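Local coordinates for cytochrome C3 (Desulfovibrio desulfuricans, PDB 1UP9), which binds four heme c groups covalently and probably serves as an electron carrier, at residues A[19-22]-A[23-27]; A[76-79]-A[80-83]; A[52-55]-A[56-59]. One frame throughout, in Å; residues are numbered along the deposited sequence. Where two conformers were deposited one is given.

Contact 1 of 3, residues A[19-22]-A[23-27]; sequences MFPH and APHEK. With HEC (heme c), chain B; SO4 (sulfate ion), chain F.
Phe20, Pro21 and His22 meet His25 in a local turn contact, where strand 17-20 ends and the chain bends into a 3-10 segment before helix 30-33. Two bonds close the turn. His25 N donates to His22 O (2.8 Å), approaching from above the carbonyl plane. His25 ND1 donates to Pro21 O, also at 2.8 Å, with the oxygen in the imidazole plane. This fixes the ring's rotation and leaves NE2 to bind the iron of a second heme, opposite His83. The Phe20 and His25 rings are nearly parallel (24°) but slid apart, with centroids separated by 4.8 Å and their CE1 atoms by 3.3 Å. With CG anti to the backbone N (chi1 172°), Phe20 brings CE2 3.3 Å above the centre of the His22 ring and 3.3 Å from the meso carbon CHD of the His22 heme, touching both histidine rings. His22 NE2 binds this iron at 2.0 Å, opposite His34. Within the turn, Pro21 CB packs crosswise on Pro24 CD at 3.8 Å. Ala23 N donates to a sulfate, probably from the crystallisation liquor, that also lies close to His22 N. Axial histidines three residues apart, serving different hemes, belong to the bis-histidine core of tetraheme cytochrome c3.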
# COMPACT_ATOMS: atom_id res chain seq x y z
N MET A 19 -8.67 -2.38 -4.81
CA MET A 19 -8.67 -3.64 -4.09
C MET A 19 -7.24 -4.15 -3.87
O MET A 19 -6.41 -4.15 -4.80
CB MET A 19 -9.49 -4.69 -4.84
CG MET A 19 -10.93 -4.19 -5.09
SD MET A 19 -11.86 -3.81 -3.57
CE MET A 19 -12.14 -5.44 -2.89
N PHE A 20 -7.01 -4.58 -2.63
CA PHE A 20 -5.67 -5.06 -2.27
C PHE A 20 -5.73 -6.59 -2.06
O PHE A 20 -6.47 -7.06 -1.16
CB PHE A 20 -5.14 -4.35 -1.01
CG PHE A 20 -3.83 -5.01 -0.56
CD1 PHE A 20 -2.64 -4.78 -1.21
CD2 PHE A 20 -3.87 -5.88 0.55
CE1 PHE A 20 -1.49 -5.41 -0.80
CE2 PHE A 20 -2.71 -6.51 0.97
CZ PHE A 20 -1.52 -6.27 0.30
N PRO A 21 -4.98 -7.37 -2.83
CA PRO A 21 -4.93 -8.82 -2.61
C PRO A 21 -3.77 -9.25 -1.74
O PRO A 21 -2.60 -8.97 -2.09
CB PRO A 21 -4.70 -9.34 -4.06
CG PRO A 21 -3.89 -8.29 -4.74
CD PRO A 21 -4.15 -7.00 -4.00
N HIS A 22 -4.03 -9.91 -0.62
CA HIS A 22 -2.93 -10.37 0.21
C HIS A 22 -2.18 -11.52 -0.45
O HIS A 22 -0.96 -11.69 -0.18
CB HIS A 22 -3.36 -10.83 1.61
CG HIS A 22 -3.53 -9.65 2.52
ND1 HIS A 22 -4.66 -8.84 2.55
CD2 HIS A 22 -2.74 -9.12 3.47
CE1 HIS A 22 -4.53 -7.89 3.47
NE2 HIS A 22 -3.34 -8.03 4.06
N ALA A 23 -2.79 -12.38 -1.29
CA ALA A 23 -2.15 -13.62 -1.71
C ALA A 23 -0.83 -13.39 -2.44
O ALA A 23 0.13 -14.12 -2.11
CB ALA A 23 -3.05 -14.47 -2.58
N PRO A 24 -0.67 -12.48 -3.39
CA PRO A 24 0.62 -12.24 -4.03
C PRO A 24 1.70 -11.79 -3.06
O PRO A 24 2.89 -11.83 -3.44
CB PRO A 24 0.29 -11.14 -5.06
CG PRO A 24 -1.16 -11.37 -5.37
CD PRO A 24 -1.76 -11.67 -4.01
N HIS A 25 1.26 -11.34 -1.88
CA HIS A 25 2.20 -10.78 -0.91
C HIS A 25 2.47 -11.78 0.19
O HIS A 25 2.99 -11.39 1.25
CB HIS A 25 1.61 -9.47 -0.35
CG HIS A 25 1.35 -8.45 -1.43
ND1 HIS A 25 0.09 -8.31 -2.01
CD2 HIS A 25 2.14 -7.60 -2.08
CE1 HIS A 25 0.14 -7.38 -2.94
NE2 HIS A 25 1.40 -6.93 -3.01
N GLU A 26 2.18 -13.08 0.01
CA GLU A 26 2.35 -14.04 1.09
C GLU A 26 3.79 -14.16 1.56
O GLU A 26 3.96 -14.55 2.71
CB GLU A 26 1.83 -15.42 0.67
CG GLU A 26 0.30 -15.33 0.66
CD GLU A 26 -0.37 -16.65 0.31
OE1 GLU A 26 0.37 -17.67 0.27
OE2 GLU A 26 -1.60 -16.62 0.11
N LYS A 27 4.78 -13.84 0.74
CA LYS A 27 6.18 -13.98 1.23
C LYS A 27 6.70 -12.65 1.77
O LYS A 27 7.82 -12.56 2.26
CB LYS A 27 7.11 -14.59 0.15
CG LYS A 27 6.62 -15.91 -0.43
CD LYS A 27 6.70 -17.01 0.59
CE LYS A 27 6.38 -18.41 0.04
NZ LYS A 27 6.28 -18.39 -1.45
FE HEC B . -2.60 -6.86 5.52
CHA HEC B . -5.67 -5.35 5.42
CHB HEC B . -3.54 -8.65 8.18
CHC HEC B . 0.28 -8.72 5.25
CHD HEC B . -1.33 -4.59 3.27
NA HEC B . -4.30 -7.03 6.56
C1A HEC B . -5.47 -6.26 6.44
C2A HEC B . -6.38 -6.59 7.52
C3A HEC B . -5.79 -7.54 8.26
C4A HEC B . -4.48 -7.79 7.69
CMA HEC B . -6.34 -8.28 9.49
CAA HEC B . -7.74 -5.94 7.74
CBA HEC B . -7.59 -4.67 8.62
CGA HEC B . -7.01 -3.50 7.85
O1A HEC B . -5.83 -3.14 8.14
O2A HEC B . -7.76 -3.00 6.97
NB HEC B . -1.84 -8.44 6.48
C1B HEC B . -2.35 -9.01 7.62
C2B HEC B . -1.44 -10.04 8.11
C3B HEC B . -0.39 -10.07 7.25
C4B HEC B . -0.61 -9.04 6.26
CMB HEC B . -1.72 -10.89 9.35
CAB HEC B . 0.83 -10.98 7.22
CBB HEC B . 0.44 -12.48 7.22
NC HEC B . -0.91 -6.69 4.48
C1C HEC B . 0.18 -7.57 4.48
C2C HEC B . 1.21 -7.09 3.59
C3C HEC B . 0.78 -5.95 3.09
C4C HEC B . -0.54 -5.68 3.61
CMC HEC B . 2.54 -7.84 3.43
CAC HEC B . 1.50 -4.97 2.16
CBC HEC B . 2.13 -5.61 0.89
ND HEC B . -3.35 -5.27 4.57
C1D HEC B . -2.64 -4.46 3.69
C2D HEC B . -3.54 -3.41 3.23
C3D HEC B . -4.74 -3.60 3.81
C4D HEC B . -4.64 -4.78 4.66
CMD HEC B . -3.12 -2.33 2.26
CAD HEC B . -6.00 -2.74 3.65
CBD HEC B . -6.08 -1.72 4.81
CGD HEC B . -7.05 -0.59 4.60
O1D HEC B . -6.64 0.55 4.91
O2D HEC B . -8.15 -0.82 4.14
S SO4 F . -6.34 -12.08 -2.01
O1 SO4 F . -5.06 -12.56 -2.82
O2 SO4 F . -6.77 -13.28 -1.29
O3 SO4 F . -6.16 -11.06 -1.23
O4 SO4 F . -7.38 -11.92 -2.99

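Contact 2 of 3, residues A[76-79]-A[80-83]; sequences HTSC and LACH. With HEC (heme c), chain D.
Ser78 OG is tucked between its own backbone N and carbonyl carbon (chi1 74°), which points it along the chain at Ala81 N, while the two cysteines that follow differ in torsion, SG being anti to the carbonyl carbon in Cys79 but anti to the backbone N in Cys82. Three residues apart, under one helical turn, they reach two different pyrrole substituents of the same heme. Cys79 SG is joined to CAB at 1.8 Å and Cys82 SG to CAC at 1.8 Å. His83 NE2 then binds the iron at 2.0 Å, with His25 as the ligand across the porphyrin. Cys79-Leu80-Ala81-Cys82-His83 is thus a CXXCH heme-attachment motif, written here at the N-terminal end of helix 79-89. The helix start is set by Ser78 as N-cap: OG accepts from Ala81 N at 3.0 Å, and the same oxygen is hydrogen-bonded to Ala70 O. Behind the cap the helical bonds run nearly straight, Cys82 N to Ser78 O at 3.1 Å and His83 N to Cys79 O at 2.9 Å. Cys79 O also lies 3.3 Å from His83 CG, at the root of the imidazole, while ND1 of that ring is hydrogen-bonded to Leu97 O, which holds its rotation. On the flank, Thr77 CG2 packs against Cys82 CB at 3.7 Å and, a little farther off, against the heme methyl CMC.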
# COMPACT_ATOMS: atom_id res chain seq x y z
N HIS A 76 8.82 3.77 5.85
CA HIS A 76 8.35 2.39 5.67
C HIS A 76 8.19 2.23 4.17
O HIS A 76 8.27 3.23 3.43
CB HIS A 76 7.06 2.10 6.44
CG HIS A 76 7.24 2.35 7.91
ND1 HIS A 76 8.05 1.55 8.70
CD2 HIS A 76 6.74 3.33 8.69
CE1 HIS A 76 8.02 2.02 9.94
NE2 HIS A 76 7.24 3.09 9.94
N THR A 77 7.96 1.02 3.69
CA THR A 77 7.90 0.76 2.27
C THR A 77 6.49 0.97 1.76
O THR A 77 5.51 0.36 2.23
CB THR A 77 8.33 -0.71 2.01
OG1 THR A 77 9.70 -0.85 2.46
CG2 THR A 77 8.31 -1.07 0.55
N SER A 78 6.35 1.85 0.77
CA SER A 78 5.10 2.06 0.06
C SER A 78 4.90 1.03 -1.05
O SER A 78 5.78 0.32 -1.51
CB SER A 78 5.06 3.47 -0.57
OG SER A 78 5.95 3.39 -1.70
N CYS A 79 3.63 0.98 -1.51
CA CYS A 79 3.28 0.06 -2.60
C CYS A 79 4.17 0.32 -3.81
O CYS A 79 4.73 -0.63 -4.36
CB CYS A 79 1.83 0.25 -3.07
SG CYS A 79 0.58 0.38 -1.73
N LEU A 80 4.24 1.59 -4.23
CA LEU A 80 4.97 1.86 -5.48
C LEU A 80 6.46 1.71 -5.29
O LEU A 80 7.15 1.38 -6.27
CB LEU A 80 4.63 3.26 -6.02
CG LEU A 80 3.42 3.37 -6.91
CD1 LEU A 80 3.72 2.73 -8.26
CD2 LEU A 80 2.22 2.70 -6.30
N ALA A 81 7.00 1.93 -4.07
CA ALA A 81 8.45 1.73 -3.87
C ALA A 81 8.81 0.29 -4.09
O ALA A 81 9.73 -0.08 -4.81
CB ALA A 81 8.83 2.15 -2.47
N CYS A 82 8.06 -0.62 -3.45
CA CYS A 82 8.41 -2.03 -3.65
C CYS A 82 8.08 -2.48 -5.04
O CYS A 82 8.89 -3.16 -5.68
CB CYS A 82 7.65 -2.93 -2.63
SG CYS A 82 8.16 -4.65 -2.91
N HIS A 83 6.93 -2.09 -5.61
CA HIS A 83 6.64 -2.52 -6.98
C HIS A 83 7.68 -2.02 -7.97
O HIS A 83 7.95 -2.75 -8.93
CB HIS A 83 5.22 -2.03 -7.36
CG HIS A 83 4.16 -2.87 -6.73
ND1 HIS A 83 2.85 -2.69 -7.16
CD2 HIS A 83 4.16 -3.86 -5.80
CE1 HIS A 83 2.09 -3.54 -6.49
NE2 HIS A 83 2.83 -4.26 -5.65
FE HEC D . 2.12 -5.60 -4.32
CHA HEC D . 1.56 -7.93 -6.74
CHB HEC D . -1.03 -4.25 -4.87
CHC HEC D . 2.56 -3.40 -1.74
CHD HEC D . 5.26 -6.88 -3.81
NA HEC D . 0.63 -5.98 -5.57
C1A HEC D . 0.57 -7.00 -6.50
C2A HEC D . -0.67 -6.91 -7.25
C3A HEC D . -1.40 -5.92 -6.73
C4A HEC D . -0.61 -5.33 -5.66
CMA HEC D . -2.78 -5.42 -7.15
CAA HEC D . -0.96 -7.77 -8.50
CBA HEC D . -1.81 -9.01 -8.14
CGA HEC D . -2.28 -9.67 -9.44
O1A HEC D . -1.68 -10.71 -9.74
O2A HEC D . -3.18 -9.12 -10.07
NB HEC D . 1.00 -4.18 -3.49
C1B HEC D . -0.26 -3.68 -3.87
C2B HEC D . -0.63 -2.54 -3.06
C3B HEC D . 0.36 -2.36 -2.18
C4B HEC D . 1.38 -3.35 -2.46
CMB HEC D . -1.93 -1.74 -3.28
CAB HEC D . 0.56 -1.33 -1.08
CBB HEC D . -0.63 -1.34 -0.07
NC HEC D . 3.60 -5.20 -3.07
C1C HEC D . 3.61 -4.25 -2.07
C2C HEC D . 4.89 -4.24 -1.39
C3C HEC D . 5.67 -5.19 -1.98
C4C HEC D . 4.84 -5.80 -3.02
CMC HEC D . 5.21 -3.25 -0.26
CAC HEC D . 7.12 -5.60 -1.74
CBC HEC D . 7.66 -5.43 -0.33
ND HEC D . 3.20 -7.04 -5.14
C1D HEC D . 4.46 -7.48 -4.76
C2D HEC D . 4.84 -8.66 -5.50
C3D HEC D . 3.81 -8.95 -6.30
C4D HEC D . 2.77 -7.98 -6.10
CMD HEC D . 6.15 -9.42 -5.28
CAD HEC D . 3.73 -10.17 -7.22
CBD HEC D . 4.53 -9.88 -8.51
CGD HEC D . 4.74 -11.18 -9.28
O1D HEC D . 3.69 -11.72 -9.70
O2D HEC D . 5.90 -11.61 -9.41

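Contact 3 of 3, residues A[52-55]-A[56-59]; sequences HDDL and TAKK. With HEC (heme c), chain C.
An Asx turn, Asp54 OD1 to Thr56 N, is extended by a second bond from Ala57 N in the long loop between helices 30-33 and 64-69, shortly after the cysteine-histidine end of a heme-attachment sequence. Its core is a single carboxylate oxygen. CG of Asp54 stands anti to the backbone N (chi1 -175°), and the carboxylate is carried forward to the amides that come next in the chain. OD1 accepts from Thr56 N at 3.0 Å, the donor lying nearly in line with the C-O bond. It accepts again from Ala57 N at 2.8 Å, a straighter bond (169° at the hydrogen) that arrives from above the carboxylate plane. Two amides gripping one oxygen from different directions restrict the rotation of the carboxylate. Asp54 OD2 is 3.2 Å from Ala57 CB. The backbone of Asp54 is tied to Lys62 and Leu64, which brings the turn against the start of helix 64-69, and Leu55 lays its side chain on Leu64. Just upstream, His52 NE2 binds heme iron at 2.0 Å with His35 as the second axial ligand, and His52 ND1 is hydrogen-bonded to Glu61 O; the turn begins two residues after this axial ligand, and Leu55 touches a different heme. Two waters complete the turn. One lies 2.7 Å from both Asp54 O and Ala57 O, spanning the two backbone carbonyls, and Ala57 O is also hydrogen-bonded to Ser63 OG. A second water donates to Asp54 OD1 and sits 2.6 Å from Thr56 OG1.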
# COMPACT_ATOMS: atom_id res chain seq x y z
N HIS A 52 -3.10 7.34 8.70
CA HIS A 52 -2.97 8.10 7.45
C HIS A 52 -4.35 8.59 7.02
O HIS A 52 -4.88 8.18 5.99
CB HIS A 52 -2.28 7.29 6.33
CG HIS A 52 -1.01 6.69 6.86
ND1 HIS A 52 0.10 7.50 7.04
CD2 HIS A 52 -0.66 5.46 7.28
CE1 HIS A 52 1.09 6.77 7.54
NE2 HIS A 52 0.64 5.53 7.70
N ASP A 53 -4.91 9.47 7.85
CA ASP A 53 -6.32 9.82 7.73
C ASP A 53 -6.54 11.07 6.91
O ASP A 53 -7.67 11.59 6.88
CB ASP A 53 -6.94 9.94 9.13
CG ASP A 53 -6.27 10.89 10.08
OD1 ASP A 53 -5.23 11.50 9.75
OD2 ASP A 53 -6.82 11.05 11.20
N ASP A 54 -5.53 11.57 6.20
CA ASP A 54 -5.78 12.60 5.21
C ASP A 54 -5.94 11.91 3.86
O ASP A 54 -4.99 11.45 3.20
CB ASP A 54 -4.65 13.63 5.20
CG ASP A 54 -4.91 14.79 4.26
OD1 ASP A 54 -5.75 14.68 3.35
OD2 ASP A 54 -4.24 15.83 4.48
N LEU A 55 -7.19 11.76 3.44
CA LEU A 55 -7.54 11.03 2.24
C LEU A 55 -7.52 11.96 1.02
O LEU A 55 -7.85 11.50 -0.08
CB LEU A 55 -8.88 10.27 2.35
CG LEU A 55 -9.00 9.20 3.45
CD1 LEU A 55 -10.23 8.32 3.19
CD2 LEU A 55 -7.77 8.34 3.63
N THR A 56 -7.15 13.24 1.16
CA THR A 56 -7.18 14.07 -0.05
C THR A 56 -5.82 14.67 -0.35
O THR A 56 -5.46 14.89 -1.52
CB THR A 56 -8.27 15.16 0.03
OG1 THR A 56 -8.05 15.99 1.19
CG2 THR A 56 -9.66 14.52 0.14
N ALA A 57 -5.00 14.94 0.65
CA ALA A 57 -3.71 15.55 0.33
C ALA A 57 -2.80 14.56 -0.37
O ALA A 57 -2.92 13.36 -0.15
CB ALA A 57 -3.01 16.04 1.58
N LYS A 58 -1.88 15.06 -1.18
CA LYS A 58 -0.96 14.19 -1.90
C LYS A 58 0.36 13.99 -1.18
O LYS A 58 1.19 13.14 -1.54
CB LYS A 58 -0.65 14.77 -3.29
CG LYS A 58 -1.84 14.64 -4.25
N LYS A 59 0.62 14.80 -0.15
CA LYS A 59 1.93 14.69 0.50
C LYS A 59 1.77 14.74 2.00
O LYS A 59 0.72 15.14 2.51
CB LYS A 59 2.86 15.80 0.02
CG LYS A 59 2.93 16.01 -1.47
FE HEC C . 1.75 4.06 8.53
CHA HEC C . 4.48 6.05 8.48
CHB HEC C . 2.42 3.04 5.37
CHC HEC C . -0.76 1.75 8.75
CHD HEC C . 0.81 5.35 11.60
NA HEC C . 3.18 4.43 7.19
C1A HEC C . 4.20 5.32 7.33
C2A HEC C . 4.99 5.36 6.11
C3A HEC C . 4.49 4.46 5.25
C4A HEC C . 3.31 3.91 5.90
CMA HEC C . 4.97 4.06 3.86
CAA HEC C . 6.18 6.31 5.93
CBA HEC C . 5.72 7.73 5.57
CGA HEC C . 6.87 8.71 5.54
O1A HEC C . 8.03 8.28 5.64
O2A HEC C . 6.55 9.91 5.41
NB HEC C . 0.97 2.70 7.30
C1B HEC C . 1.36 2.43 5.99
C2B HEC C . 0.47 1.46 5.39
C3B HEC C . -0.42 1.13 6.36
C4B HEC C . -0.10 1.87 7.54
CMB HEC C . 0.58 0.99 3.93
CAB HEC C . -1.59 0.14 6.27
CBB HEC C . -1.15 -1.27 5.79
NC HEC C . 0.32 3.65 9.85
C1C HEC C . -0.63 2.65 9.78
C2C HEC C . -1.49 2.71 10.92
C3C HEC C . -1.11 3.76 11.68
C4C HEC C . 0.06 4.32 11.07
CMC HEC C . -2.67 1.74 11.19
CAC HEC C . -1.79 4.35 12.93
CBC HEC C . -1.89 3.37 14.11
ND HEC C . 2.48 5.43 9.78
C1D HEC C . 2.00 5.80 11.01
C2D HEC C . 2.93 6.71 11.65
C3D HEC C . 3.96 6.89 10.79
C4D HEC C . 3.67 6.12 9.60
CMD HEC C . 2.72 7.28 13.07
CAD HEC C . 5.20 7.78 10.96
CBD HEC C . 6.36 7.13 11.73
CGD HEC C . 7.01 5.93 11.08
O1D HEC C . 7.74 6.08 10.08
O2D HEC C . 6.77 4.84 11.66
O HOH W 1 -4.44 11.24 0.61
O HOH W 2 -8.73 15.50 3.67

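Contact 2 is buried near the centre of the chain, contact 1 is partly buried, and contact 3 lies at the surface. Contacts 1 and 2 share a heme: His25 and His83 face each other across its iron, so a turn after strand 17-20 and the start of helix 79-89 are held together through the metal. Contacts 2 and 3 do not touch (nearest atoms about 7 Å apart), but His76 of contact 2 is hydrogen-bonded to a propionate of the heme bound by His52. The chemistry follows position: thioethers and helical bonds in the interior, aromatic rings and a histidine-to-carbonyl bond between hemes, and a carboxylate with ordered water outside.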